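Local structure of protein of unknown function with a Fic domain (Bacteroides thetaiotaomicron VPI-5482, 3CUC) at residues A[205-208]-A[209-213]. The protein is of unknown function but carries a Fic domain of the Fic/DOC family within a largely helical chain. Residues are numbered along the deposited sequence; the frame is centred on the assembly and turned at random.
Sequences LLVN and FVLHR
V207 and L211 touch one turn apart near the C-terminal end of helix 199-213. Their side chains lie side by side and point the same way, with CG1 of V207 4.0 Å from CD1 of L211. V207 CG1 stands anti to the backbone N (chi1 165°), which carries this methyl forward to the leucine. The same L211 methyl, CD1, also lies 3.9 Å from OD1 of N208, whose side chain crosses it at a slant. Beneath these groups runs the alpha-helical hydrogen bonding. L211 N meets V207 O at 3.0 Å in a nearly straight bond that lies in the carbonyl plane. H212 N reaches N208 O at the same length, but from above the carbonyl plane. Hydrogen bonds from F209 N to L205 O and V210 N to L206 O make four between the segments. Within 209-213, F209 CZ lies over the centre of the R213 guanidinium, 3.5 Å above its plane.

Outside the segment, loops and neighbouring helices anchor the polar groups and cover the apolar ones. N208 OD1 accepts a hydrogen bond from I219 N, in the loop after the helix. I219 also packs on V207 and L211. H212 NE2 is hydrogen-bonded to Q89 NE2. R213 NE and NH1 are hydrogen-bonded to the main-chain oxygens of A88 and R93. L206 and V210 pack on L185 of helix 178-192, while L205 and N208 touch I84 of helix 68-89. Residues 205-213 are the mostly buried C-terminal part of helix 199-213, which in Fic proteins follows directly on the signature loop. The bond from I219 N to N208 OD1 probably lets this buried oxygen lie beside the L211 methyl without losing its polar partner.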
loop_
_atom_site.group_PDB
_atom_site.type_symbol
_atom_site.label_atom_id
_atom_site.label_comp_id
_atom_site.label_asym_id
_atom_site.label_seq_id
_atom_site.Cartn_x
_atom_site.Cartn_y
_atom_site.Cartn_z
ATOM N N LEU A 205 0.660 1.584 -0.838
ATOM C CA LEU A 205 -0.049 2.510 -1.722
ATOM C C LEU A 205 -0.572 1.789 -2.964
ATOM O O LEU A 205 -1.681 2.053 -3.408
ATOM C CB LEU A 205 0.851 3.694 -2.119
ATOM C CG LEU A 205 0.949 4.829 -1.092
ATOM C CD1 LEU A 205 2.128 5.733 -1.398
ATOM C CD2 LEU A 205 -0.345 5.632 -1.045
ATOM N N LEU A 206 0.230 0.882 -3.514
ATOM C CA LEU A 206 -0.162 0.127 -4.702
ATOM C C LEU A 206 -1.336 -0.808 -4.403
ATOM O O LEU A 206 -2.188 -1.017 -5.264
ATOM C CB LEU A 206 1.026 -0.657 -5.284
ATOM C CG LEU A 206 2.140 0.171 -5.938
ATOM C CD1 LEU A 206 3.354 -0.696 -6.217
ATOM C CD2 LEU A 206 1.655 0.854 -7.222
ATOM N N VAL A 207 -1.392 -1.356 -3.191
ATOM C CA VAL A 207 -2.528 -2.186 -2.799
ATOM C C VAL A 207 -3.790 -1.355 -2.894
ATOM O O VAL A 207 -4.758 -1.746 -3.543
ATOM C CB VAL A 207 -2.411 -2.713 -1.358
ATOM C CG1 VAL A 207 -3.759 -3.242 -0.873
ATOM C CG2 VAL A 207 -1.343 -3.786 -1.266
ATOM N N ASN A 208 -3.766 -0.193 -2.254
ATOM C CA ASN A 208 -4.941 0.658 -2.218
ATOM C C ASN A 208 -5.265 1.281 -3.571
ATOM O O ASN A 208 -6.417 1.652 -3.822
ATOM C CB ASN A 208 -4.805 1.710 -1.117
ATOM C CG ASN A 208 -4.981 1.113 0.274
ATOM O OD1 ASN A 208 -5.676 0.110 0.452
ATOM N ND2 ASN A 208 -4.356 1.730 1.265
ATOM N N PHE A 209 -4.267 1.362 -4.450
ATOM C CA PHE A 209 -4.510 1.752 -5.836
ATOM C C PHE A 209 -5.419 0.726 -6.500
ATOM O O PHE A 209 -6.416 1.077 -7.122
ATOM C CB PHE A 209 -3.196 1.879 -6.605
ATOM C CG PHE A 209 -3.358 1.941 -8.101
ATOM C CD1 PHE A 209 -3.611 3.148 -8.741
ATOM C CD2 PHE A 209 -3.234 0.794 -8.872
ATOM C CE1 PHE A 209 -3.747 3.209 -10.126
ATOM C CE2 PHE A 209 -3.372 0.846 -10.251
ATOM C CZ PHE A 209 -3.627 2.060 -10.880
ATOM N N VAL A 210 -5.066 -0.544 -6.349
ATOM C CA VAL A 210 -5.826 -1.616 -6.962
ATOM C C VAL A 210 -7.252 -1.651 -6.403
ATOM O O VAL A 210 -8.223 -1.632 -7.161
ATOM C CB VAL A 210 -5.126 -2.977 -6.767
ATOM C CG1 VAL A 210 -5.974 -4.106 -7.351
ATOM C CG2 VAL A 210 -3.734 -2.952 -7.407
ATOM N N LEU A 211 -7.368 -1.670 -5.081
ATOM C CA LEU A 211 -8.671 -1.748 -4.435
ATOM C C LEU A 211 -9.571 -0.573 -4.805
ATOM O O LEU A 211 -10.756 -0.755 -5.065
ATOM C CB LEU A 211 -8.521 -1.807 -2.912
ATOM C CG LEU A 211 -7.839 -3.029 -2.295
ATOM C CD1 LEU A 211 -7.765 -2.896 -0.778
ATOM C CD2 LEU A 211 -8.575 -4.282 -2.670
ATOM N N HIS A 212 -9.019 0.633 -4.820
ATOM C CA HIS A 212 -9.827 1.816 -5.123
ATOM C C HIS A 212 -10.335 1.795 -6.572
ATOM O O HIS A 212 -11.507 2.095 -6.838
ATOM C CB HIS A 212 -9.026 3.088 -4.867
ATOM C CG HIS A 212 -9.842 4.338 -4.938
ATOM N ND1 HIS A 212 -10.861 4.609 -4.052
ATOM C CD2 HIS A 212 -9.779 5.396 -5.779
ATOM C CE1 HIS A 212 -11.396 5.780 -4.351
ATOM N NE2 HIS A 212 -10.757 6.279 -5.393
ATOM N N ARG A 213 -9.443 1.440 -7.496
ATOM C CA ARG A 213 -9.783 1.348 -8.911
ATOM C C ARG A 213 -10.996 0.460 -9.145
ATOM O O ARG A 213 -11.858 0.805 -9.947
ATOM C CB ARG A 213 -8.589 0.824 -9.714
ATOM C CG ARG A 213 -8.947 0.284 -11.095
ATOM C CD ARG A 213 -7.750 0.339 -12.019
ATOM N NE ARG A 213 -7.435 1.719 -12.377
ATOM C CZ ARG A 213 -6.440 2.093 -13.172
ATOM N NH1 ARG A 213 -5.634 1.196 -13.714
ATOM N NH2 ARG A 213 -6.262 3.377 -13.424
#